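Local coordinates for protein tRNA (adenine(58)-N(1))-methyltransferase TrmI (Thermus thermophilus, PDB 2PWY) that catalyses the S-adenosyl-L-methionine-dependent methylation of adenosine 58 in tRNA to N(1)-methyladenosine and is required for cell growth at extreme temperatures, at residues D168-D173 with R192-Y197; E176-L181 with V204-R209; A103-G108 with A135-N140; L123-E128 with N149-L154. All blocks are in the same frame, centred on the assembly; numbering follows the deposited sequence.

Contact 1: residues D168-D173 with R192-Y197; sequences DGVALD and RFLVAY. With SAH (S-adenosyl-L-homocysteine), chain E.
Val170 and Leu172 interleave their backbones with Phe193, Val195 and Tyr197, joining two neighbouring parallel strands in the central sheet of a class I, Rossmann-like methyltransferase. The bond from Val195 N to Val170 O measures 2.9 Å, and that from Leu172 N to Val195 O is nearly straight, 173° at the hydrogen. On one face of the sheet, Val170 CG1 and Leu172 CD1 both close on Leu194 CD1, each at 3.9 Å. Leucine suits this buried place because its branched apolar end can meet both neighbours; CG anti to the backbone N (chi1 177°) puts it there. Ala196 beside Leu172 is small, leaving room for Leu207, while Leu181 and Ala184 of helix 181-187 cover Leu194. The other face carries Ala171, Val195 and Tyr197, and there Met88 of helix 82-91 packs on Val195 and on the tyrosine.

At the N-terminal ends of the strands, the bent side chain of Arg192 curls back to give its NE to Asp168 O at 3.0 Å, in the carbonyl plane and on a lone pair. A weak second bond from NH2 reaches the same oxygen, and Asp93 holds NH1. One water spans Asp168 O and Phe193 N where the strands begin.

At the C-terminal ends lies the cofactor site. Asp173 and Tyr197 run side by side, with Asp173 OD1 3.4 Å from Tyr197 CD2. A water donates to both Asp173 OD1 and Tyr197 O, while Thr80 also bonds OD2, so both carboxylate oxygens are held. Asp173 OD2 accepts a hydrogen bond from the amino N of S-adenosyl-L-homocysteine at 2.8 Å.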
# COMPACT_ATOMS: atom_id res chain seq x y z
N ASP A 168 19.74 3.73 -25.96
CA ASP A 168 18.96 4.76 -25.31
C ASP A 168 18.47 4.34 -23.92
O ASP A 168 18.00 5.18 -23.14
CB ASP A 168 17.79 5.18 -26.20
CG ASP A 168 18.27 5.74 -27.52
OD1 ASP A 168 18.90 6.83 -27.52
OD2 ASP A 168 18.05 5.08 -28.56
N GLY A 169 18.63 3.06 -23.61
CA GLY A 169 18.17 2.51 -22.33
C GLY A 169 18.67 1.09 -22.22
O GLY A 169 19.01 0.47 -23.24
N VAL A 170 18.76 0.61 -20.99
CA VAL A 170 19.13 -0.78 -20.72
C VAL A 170 18.12 -1.36 -19.74
O VAL A 170 17.98 -0.84 -18.64
CB VAL A 170 20.55 -0.91 -20.12
CG1 VAL A 170 20.85 -2.36 -19.74
CG2 VAL A 170 21.62 -0.38 -21.11
N ALA A 171 17.43 -2.42 -20.15
CA ALA A 171 16.43 -3.08 -19.32
C ALA A 171 16.98 -4.41 -18.85
O ALA A 171 17.35 -5.26 -19.68
CB ALA A 171 15.16 -3.32 -20.14
N LEU A 172 17.03 -4.60 -17.54
CA LEU A 172 17.53 -5.85 -16.97
C LEU A 172 16.48 -6.58 -16.17
O LEU A 172 15.78 -5.98 -15.34
CB LEU A 172 18.76 -5.60 -16.09
CG LEU A 172 19.97 -4.98 -16.79
CD1 LEU A 172 21.08 -4.90 -15.79
CD2 LEU A 172 20.41 -5.80 -18.02
N ASP A 173 16.37 -7.87 -16.44
CA ASP A 173 15.62 -8.78 -15.60
C ASP A 173 16.43 -10.06 -15.56
O ASP A 173 16.35 -10.89 -16.47
CB ASP A 173 14.20 -9.02 -16.16
CG ASP A 173 13.39 -10.01 -15.32
OD1 ASP A 173 13.92 -10.54 -14.30
OD2 ASP A 173 12.22 -10.26 -15.69
N ARG A 192 21.33 8.69 -19.84
CA ARG A 192 20.21 7.78 -20.04
C ARG A 192 20.18 6.70 -18.96
O ARG A 192 21.03 6.70 -18.07
CB ARG A 192 20.20 7.23 -21.47
CG ARG A 192 20.09 8.34 -22.53
CD ARG A 192 18.72 9.04 -22.46
NE ARG A 192 17.63 8.12 -22.82
CZ ARG A 192 16.33 8.38 -22.71
NH1 ARG A 192 15.90 9.53 -22.22
NH2 ARG A 192 15.45 7.45 -23.08
N PHE A 193 19.19 5.81 -19.00
CA PHE A 193 18.91 4.98 -17.82
C PHE A 193 19.10 3.49 -18.02
O PHE A 193 18.88 2.97 -19.11
CB PHE A 193 17.48 5.22 -17.31
CG PHE A 193 17.23 6.63 -16.89
CD1 PHE A 193 17.50 7.03 -15.58
CD2 PHE A 193 16.79 7.57 -17.81
CE1 PHE A 193 17.29 8.34 -15.19
CE2 PHE A 193 16.58 8.88 -17.44
CZ PHE A 193 16.83 9.27 -16.12
N LEU A 194 19.54 2.84 -16.95
CA LEU A 194 19.44 1.38 -16.79
C LEU A 194 18.37 1.14 -15.73
O LEU A 194 18.35 1.82 -14.70
CB LEU A 194 20.78 0.79 -16.32
CG LEU A 194 20.86 -0.73 -16.03
CD1 LEU A 194 22.29 -1.23 -16.24
CD2 LEU A 194 20.37 -1.12 -14.59
N VAL A 195 17.47 0.20 -16.00
CA VAL A 195 16.44 -0.16 -15.01
C VAL A 195 16.44 -1.67 -14.83
O VAL A 195 16.30 -2.41 -15.81
CB VAL A 195 15.02 0.33 -15.39
CG1 VAL A 195 14.03 -0.09 -14.28
CG2 VAL A 195 14.99 1.85 -15.60
N ALA A 196 16.65 -2.10 -13.58
CA ALA A 196 16.69 -3.52 -13.23
C ALA A 196 15.51 -3.93 -12.37
O ALA A 196 15.08 -3.19 -11.49
CB ALA A 196 17.98 -3.86 -12.50
N TYR A 197 15.02 -5.14 -12.64
CA TYR A 197 13.89 -5.75 -11.94
C TYR A 197 14.46 -6.83 -11.01
O TYR A 197 15.16 -7.73 -11.46
CB TYR A 197 12.99 -6.35 -13.02
CG TYR A 197 11.76 -7.14 -12.64
CD1 TYR A 197 10.52 -6.51 -12.49
CD2 TYR A 197 11.80 -8.53 -12.56
CE1 TYR A 197 9.36 -7.25 -12.21
CE2 TYR A 197 10.64 -9.28 -12.28
CZ TYR A 197 9.44 -8.63 -12.12
OH TYR A 197 8.30 -9.37 -11.86
N SAH E . 11.87 -10.34 -18.43
CA SAH E . 11.73 -11.74 -18.94
CB SAH E . 12.08 -12.75 -17.86
CG SAH E . 13.59 -12.84 -17.61
SD SAH E . 13.95 -14.24 -16.52
C SAH E . 10.31 -11.93 -19.44
O SAH E . 9.47 -11.03 -19.27
OXT SAH E . 9.99 -12.96 -20.04
C5' SAH E . 15.75 -14.01 -16.50
C4' SAH E . 16.42 -14.60 -17.75
O4' SAH E . 17.71 -14.06 -17.87
C3' SAH E . 16.59 -16.13 -17.73
O3' SAH E . 16.04 -16.65 -18.93
C2' SAH E . 18.11 -16.34 -17.67
O2' SAH E . 18.56 -17.44 -18.41
C1' SAH E . 18.62 -15.07 -18.31
N9 SAH E . 19.94 -14.57 -17.89
C8 SAH E . 20.41 -14.43 -16.62
N7 SAH E . 21.63 -13.85 -16.69
C5 SAH E . 21.92 -13.57 -17.98
C6 SAH E . 23.03 -12.98 -18.60
N6 SAH E . 24.08 -12.54 -17.89
N1 SAH E . 23.01 -12.85 -19.99
C2 SAH E . 21.94 -13.30 -20.73
N3 SAH E . 20.86 -13.89 -20.10
C4 SAH E . 20.86 -14.02 -18.75
O HOH W 1 16.83 5.57 -20.68
O HOH W 2 15.12 -10.57 -11.63

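Contact 2: residues E176-L181 with V204-R209; sequences EPWKVL and VLELVR
The Trp178 indole and the Glu206 side chain meet flat on flat. The carboxylate plane is only 6° from that of the ring, and Glu206 CD lies 3.5 Å from Trp178 CZ2, over one face. Closer to the helix, the methylene Glu206 CG stands almost on the normal of the six-membered ring, 3.7 Å from its centroid, a CH-pi contact. Glutamate suits this exposed edge because its aliphatic stem can lie on the indole while its charged end remains at the surface. The stem leaves the helix with CG anti to the backbone N (chi1 -173°) and stays extended, which lays the carboxylate across the ring face. On the opposite face of the indole sit Glu176 CA and Pro177 CD, offset toward the rim, so the ring is sandwiched between its own chain and the helix.

The segment 176-181 is the turn that follows a central strand of the Rossmann-like sheet and leads into helix 181-187, with Val180 at the N-cap; helix 201-211 packs beside it on the same face of the sheet.

Beside the indole, on the buried side, the contact becomes purely apolar. Leu207 CD1 reaches Leu181 CD1 at 3.9 Å and Pro177 CG at 4.1 Å, the leucine crossing both side chains at a slant. Leu207 also rests on Ala196 and Leu198 of strand 192-198, a buried place suited to a branched aliphatic chain. Its CB touches the tryptophan as well, lying 4.1 Å from Trp178 CE3.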
# COMPACT_ATOMS: atom_id res chain seq x y z
N GLU A 176 21.62 -11.66 -11.38
CA GLU A 176 22.89 -11.04 -10.98
C GLU A 176 23.28 -9.90 -11.91
O GLU A 176 24.26 -10.00 -12.67
CB GLU A 176 24.00 -12.10 -10.94
CG GLU A 176 23.69 -13.23 -9.97
CD GLU A 176 24.72 -14.33 -10.01
OE1 GLU A 176 25.01 -14.86 -11.11
OE2 GLU A 176 25.22 -14.69 -8.92
N PRO A 177 22.50 -8.79 -11.86
CA PRO A 177 22.72 -7.66 -12.76
C PRO A 177 24.08 -6.98 -12.58
O PRO A 177 24.56 -6.37 -13.51
CB PRO A 177 21.59 -6.69 -12.39
CG PRO A 177 21.20 -7.06 -11.02
CD PRO A 177 21.37 -8.54 -10.95
N TRP A 178 24.69 -7.10 -11.40
CA TRP A 178 26.04 -6.56 -11.19
C TRP A 178 27.05 -7.10 -12.21
O TRP A 178 27.97 -6.40 -12.61
CB TRP A 178 26.54 -6.80 -9.75
CG TRP A 178 26.09 -8.10 -9.17
CD1 TRP A 178 26.77 -9.30 -9.18
CD2 TRP A 178 24.86 -8.34 -8.49
NE1 TRP A 178 26.02 -10.27 -8.55
CE2 TRP A 178 24.86 -9.71 -8.10
CE3 TRP A 178 23.76 -7.54 -8.14
CZ2 TRP A 178 23.78 -10.29 -7.41
CZ3 TRP A 178 22.69 -8.12 -7.43
CH2 TRP A 178 22.72 -9.48 -7.08
N LYS A 179 26.86 -8.35 -12.64
CA LYS A 179 27.77 -8.97 -13.61
C LYS A 179 27.77 -8.34 -15.00
O LYS A 179 28.71 -8.54 -15.77
CB LYS A 179 27.49 -10.47 -13.73
CG LYS A 179 27.81 -11.26 -12.48
CD LYS A 179 27.74 -12.76 -12.77
CE LYS A 179 27.85 -13.60 -11.52
NZ LYS A 179 28.88 -13.11 -10.56
N VAL A 180 26.71 -7.59 -15.33
CA VAL A 180 26.56 -7.00 -16.67
C VAL A 180 26.70 -5.47 -16.68
O VAL A 180 26.47 -4.82 -17.70
CB VAL A 180 25.22 -7.45 -17.38
CG1 VAL A 180 25.12 -8.96 -17.44
CG2 VAL A 180 23.98 -6.85 -16.70
N LEU A 181 27.07 -4.90 -15.53
CA LEU A 181 27.15 -3.44 -15.39
C LEU A 181 28.27 -2.83 -16.24
O LEU A 181 28.14 -1.72 -16.75
CB LEU A 181 27.34 -3.04 -13.93
CG LEU A 181 26.11 -3.16 -13.02
CD1 LEU A 181 26.49 -2.73 -11.61
CD2 LEU A 181 24.90 -2.36 -13.54
N VAL A 204 18.67 -5.87 -4.39
CA VAL A 204 18.67 -4.42 -4.61
C VAL A 204 19.90 -3.78 -3.96
O VAL A 204 20.63 -3.03 -4.60
CB VAL A 204 17.37 -3.75 -4.07
CG1 VAL A 204 17.51 -2.20 -4.07
CG2 VAL A 204 16.15 -4.20 -4.90
N LEU A 205 20.14 -4.10 -2.70
CA LEU A 205 21.26 -3.51 -1.98
C LEU A 205 22.58 -3.92 -2.62
O LEU A 205 23.49 -3.09 -2.72
CB LEU A 205 21.21 -3.88 -0.49
CG LEU A 205 20.03 -3.27 0.28
CD1 LEU A 205 19.84 -4.01 1.61
CD2 LEU A 205 20.23 -1.77 0.48
N GLU A 206 22.68 -5.18 -3.04
CA GLU A 206 23.88 -5.66 -3.72
C GLU A 206 24.12 -4.88 -5.02
O GLU A 206 25.26 -4.47 -5.29
CB GLU A 206 23.81 -7.18 -3.98
CG GLU A 206 25.12 -7.73 -4.55
CD GLU A 206 25.27 -9.25 -4.38
OE1 GLU A 206 24.39 -9.91 -3.79
OE2 GLU A 206 26.31 -9.77 -4.86
N LEU A 207 23.07 -4.67 -5.81
CA LEU A 207 23.17 -3.91 -7.06
C LEU A 207 23.59 -2.45 -6.80
O LEU A 207 24.46 -1.91 -7.50
CB LEU A 207 21.86 -3.96 -7.86
CG LEU A 207 21.80 -3.07 -9.12
CD1 LEU A 207 22.93 -3.45 -10.11
CD2 LEU A 207 20.43 -3.20 -9.78
N VAL A 208 22.99 -1.84 -5.78
CA VAL A 208 23.32 -0.46 -5.41
C VAL A 208 24.81 -0.34 -5.08
O VAL A 208 25.48 0.57 -5.56
CB VAL A 208 22.41 0.05 -4.25
CG1 VAL A 208 22.99 1.31 -3.58
CG2 VAL A 208 21.00 0.31 -4.79
N ARG A 209 25.32 -1.28 -4.29
CA ARG A 209 26.75 -1.28 -3.94
C ARG A 209 27.63 -1.54 -5.17
O ARG A 209 28.61 -0.82 -5.38
CB ARG A 209 27.04 -2.30 -2.83

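Contact 3: residues A103-G108 with A135-N140; sequences AGTGSG and AQAERN. With SAH (S-adenosyl-L-homocysteine), chain E.
Van der Waals packing centres on Ala137, whose methyl group packs against the backbone and Thr105 side chain of residues 105-108. Ala137 CB lies 3.4 Å from Gly106 O and 3.6 Å from Thr105 CG2. The backbone of Ser107 and Gly108 lies against the same methyl, and the CA atoms of Ser107 and Ala137 are just 4.0 Å apart, an approach that suits a residue as small as alanine. Thr105 turns CG2 toward the helix and OG1 to Ser126.

Polar contact across the pair rests on one amide. Asn140 ND2 gives a hydrogen to Ser107 O at 2.9 Å, nearly straight at 167°, on a lone pair and in the plane of both groups. ND2 also donates to Lys74 O, while Gln136 NE2, one helical turn back, bonds Asn140 OD1 from above its carbonyl plane. Both ends of the asparagine amide are therefore held, which fixes its rotation.

Contacts with the ligand use the loop backbone. Ser107 N bonds OXT of S-adenosyl-L-homocysteine at 2.8 Å, and Gly104 CA comes within 3.3 Å of the ribose O4' of the same ligand. Gly104 and Gly106 lie too close to the ligand to leave room for a side chain, Gly108 is pressed against Ala137 O, and Gly106 and Gly108 have positive phi, which favours glycine. A type II' turn spans Thr105 to Gly108 and leads into helix 109-118. This strand-turn-helix is the glycine-rich cofactor loop of class I methyltransferases, here backed by helix 131-144.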
# COMPACT_ATOMS: atom_id res chain seq x y z
N ALA A 103 18.47 -7.81 -21.20
CA ALA A 103 18.81 -9.18 -20.78
C ALA A 103 18.15 -9.48 -19.43
O ALA A 103 18.02 -8.57 -18.61
CB ALA A 103 20.34 -9.35 -20.69
N GLY A 104 17.69 -10.72 -19.19
CA GLY A 104 17.65 -11.78 -20.21
C GLY A 104 16.29 -11.83 -20.90
O GLY A 104 15.28 -11.48 -20.30
N THR A 105 16.27 -12.26 -22.17
CA THR A 105 15.00 -12.35 -22.91
C THR A 105 13.93 -13.11 -22.12
O THR A 105 12.76 -12.71 -22.08
CB THR A 105 15.19 -12.98 -24.32
OG1 THR A 105 16.38 -12.45 -24.91
CG2 THR A 105 14.00 -12.66 -25.22
N GLY A 106 14.35 -14.20 -21.47
CA GLY A 106 13.47 -14.98 -20.61
C GLY A 106 12.38 -15.67 -21.41
O GLY A 106 12.67 -16.59 -22.16
N SER A 107 11.13 -15.22 -21.22
CA SER A 107 9.98 -15.73 -21.99
C SER A 107 9.40 -14.69 -22.94
O SER A 107 8.36 -14.91 -23.55
CB SER A 107 8.91 -16.29 -21.05
OG SER A 107 9.41 -17.47 -20.43
N GLY A 108 10.08 -13.54 -23.05
CA GLY A 108 9.69 -12.50 -23.99
C GLY A 108 8.61 -11.53 -23.54
O GLY A 108 8.14 -10.72 -24.33
N ALA A 135 14.35 -20.01 -27.23
CA ALA A 135 13.40 -20.58 -28.18
C ALA A 135 11.94 -20.28 -27.81
O ALA A 135 11.16 -19.86 -28.67
CB ALA A 135 13.63 -22.08 -28.34
N GLN A 136 11.59 -20.46 -26.53
CA GLN A 136 10.22 -20.17 -26.07
C GLN A 136 9.92 -18.68 -26.18
O GLN A 136 8.83 -18.28 -26.62
CB GLN A 136 10.00 -20.66 -24.63
CG GLN A 136 8.53 -20.57 -24.16
CD GLN A 136 7.57 -21.34 -25.06
OE1 GLN A 136 7.78 -22.51 -25.35
NE2 GLN A 136 6.50 -20.67 -25.50
N ALA A 137 10.89 -17.85 -25.80
CA ALA A 137 10.72 -16.39 -25.86
C ALA A 137 10.44 -15.96 -27.30
O ALA A 137 9.52 -15.19 -27.55
CB ALA A 137 11.94 -15.67 -25.31
N GLU A 138 11.23 -16.48 -28.23
CA GLU A 138 11.02 -16.16 -29.64
C GLU A 138 9.63 -16.58 -30.11
O GLU A 138 8.95 -15.80 -30.77
CB GLU A 138 12.14 -16.75 -30.51
CG GLU A 138 13.51 -16.11 -30.20
CD GLU A 138 14.64 -16.65 -31.06
OE1 GLU A 138 14.43 -17.63 -31.79
OE2 GLU A 138 15.77 -16.09 -30.98
N ARG A 139 9.18 -17.79 -29.75
CA ARG A 139 7.81 -18.21 -30.10
C ARG A 139 6.77 -17.26 -29.52
O ARG A 139 5.83 -16.85 -30.21
CB ARG A 139 7.52 -19.65 -29.64
CG ARG A 139 8.13 -20.73 -30.54
CD ARG A 139 7.62 -22.15 -30.21
NE ARG A 139 8.13 -22.64 -28.93
CZ ARG A 139 9.30 -23.25 -28.75
NH1 ARG A 139 10.12 -23.46 -29.78
NH2 ARG A 139 9.66 -23.63 -27.54
N ASN A 140 6.96 -16.90 -28.25
CA ASN A 140 6.00 -16.04 -27.56
C ASN A 140 5.88 -14.68 -28.24
O ASN A 140 4.77 -14.17 -28.45
CB ASN A 140 6.38 -15.87 -26.08
CG ASN A 140 6.05 -17.11 -25.25
OD1 ASN A 140 5.32 -18.01 -25.68
ND2 ASN A 140 6.59 -17.15 -24.04
N SAH E . 11.87 -10.34 -18.43
CA SAH E . 11.73 -11.74 -18.94
CB SAH E . 12.08 -12.75 -17.86
CG SAH E . 13.59 -12.84 -17.61
SD SAH E . 13.95 -14.24 -16.52
C SAH E . 10.31 -11.93 -19.44
O SAH E . 9.47 -11.03 -19.27
OXT SAH E . 9.99 -12.96 -20.04
C5' SAH E . 15.75 -14.01 -16.50
C4' SAH E . 16.42 -14.60 -17.75
O4' SAH E . 17.71 -14.06 -17.87
C3' SAH E . 16.59 -16.13 -17.73
O3' SAH E . 16.04 -16.65 -18.93
C2' SAH E . 18.11 -16.34 -17.67
O2' SAH E . 18.56 -17.44 -18.41
C1' SAH E . 18.62 -15.07 -18.31
N9 SAH E . 19.94 -14.57 -17.89
C8 SAH E . 20.41 -14.43 -16.62
N7 SAH E . 21.63 -13.85 -16.69
C5 SAH E . 21.92 -13.57 -17.98
C6 SAH E . 23.03 -12.98 -18.60
N6 SAH E . 24.08 -12.54 -17.89
N1 SAH E . 23.01 -12.85 -19.99
C2 SAH E . 21.94 -13.30 -20.73
N3 SAH E . 20.86 -13.89 -20.10
C4 SAH E . 20.86 -14.02 -18.75

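Contact 4: residues L123-E128 with N149-L154; sequences LVESYE and NVRFHL. With SAH (S-adenosyl-L-homocysteine), chain E.
Tyr127 and His153 form an offset stack, centroids 4.2 Å apart and planes within 6°, between neighbouring parallel strands joined by a beta-alpha-beta crossover through helix 131-144. His153 CB also lies over the tyrosine face, a CH-pi contact in which the flat phenol accommodates both methylene and imidazole. The backbone beside the rings is closely joined: Ser126 O accepts from His153 N at 2.8 Å and, weakly, from ND1 at the imidazole edge. Ser126 N bonds Arg151 O almost straight, at 172°. On the opposite face Val124 meets Val150, and serine is small enough to sit beside Phe152 with its OG bonded to Glu102 and Thr105.

Toward the start of the strands, at Arg151, the contact is looser. Exposed Arg151 runs alongside Glu125, but their salt bridge is long and weak, and the position of Glu125 OE2 is doubtful; Tyr167 holds OE1 of that glutamate. Leu123 CD1 lies over a guanidinium face of Arg151, an apolar methyl group over the flat cation.

The inner strand ends at the cofactor. Glu128 bends at chi2 (55°), turning its carboxylate to the ribose diol: SAH O2' bonds Glu128 OE2 at 2.7 Å, and SAH O3' bonds Glu128 OE1 at 2.6 Å.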
# COMPACT_ATOMS: atom_id res chain seq x y z
N LEU A 123 14.71 -0.45 -32.00
CA LEU A 123 15.36 -1.74 -31.88
C LEU A 123 15.37 -2.21 -30.44
O LEU A 123 15.71 -1.44 -29.53
CB LEU A 123 16.81 -1.65 -32.39
CG LEU A 123 17.69 -2.89 -32.15
CD1 LEU A 123 17.26 -4.06 -33.05
CD2 LEU A 123 19.16 -2.56 -32.32
N VAL A 124 15.01 -3.47 -30.24
CA VAL A 124 15.23 -4.16 -28.97
C VAL A 124 16.36 -5.16 -29.25
O VAL A 124 16.21 -6.09 -30.05
CB VAL A 124 13.95 -4.89 -28.46
CG1 VAL A 124 14.21 -5.58 -27.09
CG2 VAL A 124 12.76 -3.93 -28.36
N GLU A 125 17.52 -4.94 -28.62
CA GLU A 125 18.67 -5.82 -28.75
C GLU A 125 18.64 -6.72 -27.52
O GLU A 125 19.05 -6.29 -26.44
CB GLU A 125 19.93 -4.96 -28.73
CG GLU A 125 21.17 -5.65 -29.20
CD GLU A 125 21.37 -5.44 -30.68
OE1 GLU A 125 21.93 -4.39 -31.06
OE2 GLU A 125 20.92 -6.30 -31.45
N SER A 126 18.17 -7.95 -27.68
CA SER A 126 17.86 -8.79 -26.52
C SER A 126 18.78 -9.99 -26.40
O SER A 126 19.02 -10.69 -27.39
CB SER A 126 16.40 -9.24 -26.60
OG SER A 126 15.98 -9.83 -25.39
N TYR A 127 19.30 -10.23 -25.20
CA TYR A 127 20.25 -11.34 -24.97
C TYR A 127 19.68 -12.36 -24.02
O TYR A 127 19.08 -12.01 -23.01
CB TYR A 127 21.59 -10.81 -24.39
CG TYR A 127 22.39 -10.12 -25.45
CD1 TYR A 127 23.46 -10.75 -26.06
CD2 TYR A 127 22.04 -8.84 -25.89
CE1 TYR A 127 24.19 -10.12 -27.07
CE2 TYR A 127 22.75 -8.21 -26.89
CZ TYR A 127 23.82 -8.85 -27.48
OH TYR A 127 24.52 -8.22 -28.48
N GLU A 128 19.89 -13.64 -24.34
CA GLU A 128 19.46 -14.72 -23.47
C GLU A 128 20.49 -15.85 -23.49
O GLU A 128 20.81 -16.36 -24.56
CB GLU A 128 18.08 -15.23 -23.92
CG GLU A 128 17.59 -16.51 -23.24
CD GLU A 128 17.57 -16.42 -21.73
OE1 GLU A 128 16.83 -15.56 -21.18
OE2 GLU A 128 18.27 -17.23 -21.08
N ASN A 149 11.47 -5.74 -35.20
CA ASN A 149 12.29 -4.75 -34.50
C ASN A 149 12.96 -5.34 -33.27
O ASN A 149 13.45 -4.60 -32.44
CB ASN A 149 11.47 -3.50 -34.14
CG ASN A 149 10.47 -3.76 -33.02
OD1 ASN A 149 10.09 -4.91 -32.77
ND2 ASN A 149 10.04 -2.69 -32.35
N VAL A 150 12.99 -6.67 -33.17
CA VAL A 150 13.74 -7.34 -32.11
C VAL A 150 14.87 -8.17 -32.70
O VAL A 150 14.62 -9.03 -33.56
CB VAL A 150 12.84 -8.28 -31.26
CG1 VAL A 150 13.63 -8.85 -30.09
CG2 VAL A 150 11.60 -7.54 -30.74
N ARG A 151 16.09 -7.92 -32.24
CA ARG A 151 17.24 -8.76 -32.60
C ARG A 151 17.59 -9.62 -31.39
O ARG A 151 18.02 -9.10 -30.36
CB ARG A 151 18.43 -7.92 -33.07
CG ARG A 151 19.55 -8.75 -33.72
CD ARG A 151 20.70 -7.91 -34.31
NE ARG A 151 20.26 -6.98 -35.35
CZ ARG A 151 20.58 -5.68 -35.39
NH1 ARG A 151 21.36 -5.14 -34.47
NH2 ARG A 151 20.12 -4.92 -36.38
N PHE A 152 17.37 -10.94 -31.52
CA PHE A 152 17.62 -11.87 -30.43
C PHE A 152 19.04 -12.39 -30.53
O PHE A 152 19.53 -12.64 -31.64
CB PHE A 152 16.68 -13.08 -30.50
CG PHE A 152 15.21 -12.75 -30.32
CD1 PHE A 152 14.68 -12.59 -29.04
CD2 PHE A 152 14.36 -12.67 -31.42
CE1 PHE A 152 13.30 -12.32 -28.85
CE2 PHE A 152 12.99 -12.39 -31.25
CZ PHE A 152 12.46 -12.22 -29.96
N HIS A 153 19.69 -12.55 -29.38
CA HIS A 153 21.05 -13.10 -29.30
C HIS A 153 21.12 -14.21 -28.26
O HIS A 153 20.68 -14.03 -27.11
CB HIS A 153 22.06 -12.02 -28.91
CG HIS A 153 22.09 -10.86 -29.85
ND1 HIS A 153 21.23 -9.79 -29.74
CD2 HIS A 153 22.89 -10.60 -30.91
CE1 HIS A 153 21.50 -8.92 -30.69
NE2 HIS A 153 22.50 -9.39 -31.42
N LEU A 154 21.69 -15.34 -28.67
CA LEU A 154 21.96 -16.43 -27.74
C LEU A 154 23.34 -16.22 -27.14
O LEU A 154 24.35 -16.23 -27.85
CB LEU A 154 21.91 -17.78 -28.45
CG LEU A 154 22.28 -19.00 -27.59
CD1 LEU A 154 21.24 -19.23 -26.50
CD2 LEU A 154 22.41 -20.22 -28.48
N SAH E . 11.87 -10.34 -18.43
CA SAH E . 11.73 -11.74 -18.94
CB SAH E . 12.08 -12.75 -17.86
CG SAH E . 13.59 -12.84 -17.61
SD SAH E . 13.95 -14.24 -16.52
C SAH E . 10.31 -11.93 -19.44
O SAH E . 9.47 -11.03 -19.27
OXT SAH E . 9.99 -12.96 -20.04
C5' SAH E . 15.75 -14.01 -16.50
C4' SAH E . 16.42 -14.60 -17.75
O4' SAH E . 17.71 -14.06 -17.87
C3' SAH E . 16.59 -16.13 -17.73
O3' SAH E . 16.04 -16.65 -18.93
C2' SAH E . 18.11 -16.34 -17.67
O2' SAH E . 18.56 -17.44 -18.41
C1' SAH E . 18.62 -15.07 -18.31
N9 SAH E . 19.94 -14.57 -17.89
C8 SAH E . 20.41 -14.43 -16.62
N7 SAH E . 21.63 -13.85 -16.69
C5 SAH E . 21.92 -13.57 -17.98
C6 SAH E . 23.03 -12.98 -18.60
N6 SAH E . 24.08 -12.54 -17.89
N1 SAH E . 23.01 -12.85 -19.99
C2 SAH E . 21.94 -13.30 -20.73
N3 SAH E . 20.86 -13.89 -20.10
C4 SAH E . 20.86 -14.02 -18.75

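In the fold
From the N terminus, strand 99-103 runs into loop 103-108, strand 123-128 follows, then helix 131-144 and strand 150-154. Contact 3 therefore opens first and closes at the helix, while contact 4 opens inside it and closes at strand 150-154: the two cross, touching through Thr105 with Ser126 and Gly106 with Glu128. Both close before contact 1 opens. Contacts 1 and 2 also cross, tying strand 192-198 and helix 201-211 to strand 167-173 and the turn after it. Strand 167-173 pairs with strand 99-103, and at its end Asp173 bonds Ala103 and Gly104, linking contacts 1 and 3. All four reach S-adenosyl-L-homocysteine, contact 2 through Val180; it packs on the Leu172, Leu194 and Ala196 face of contact 1.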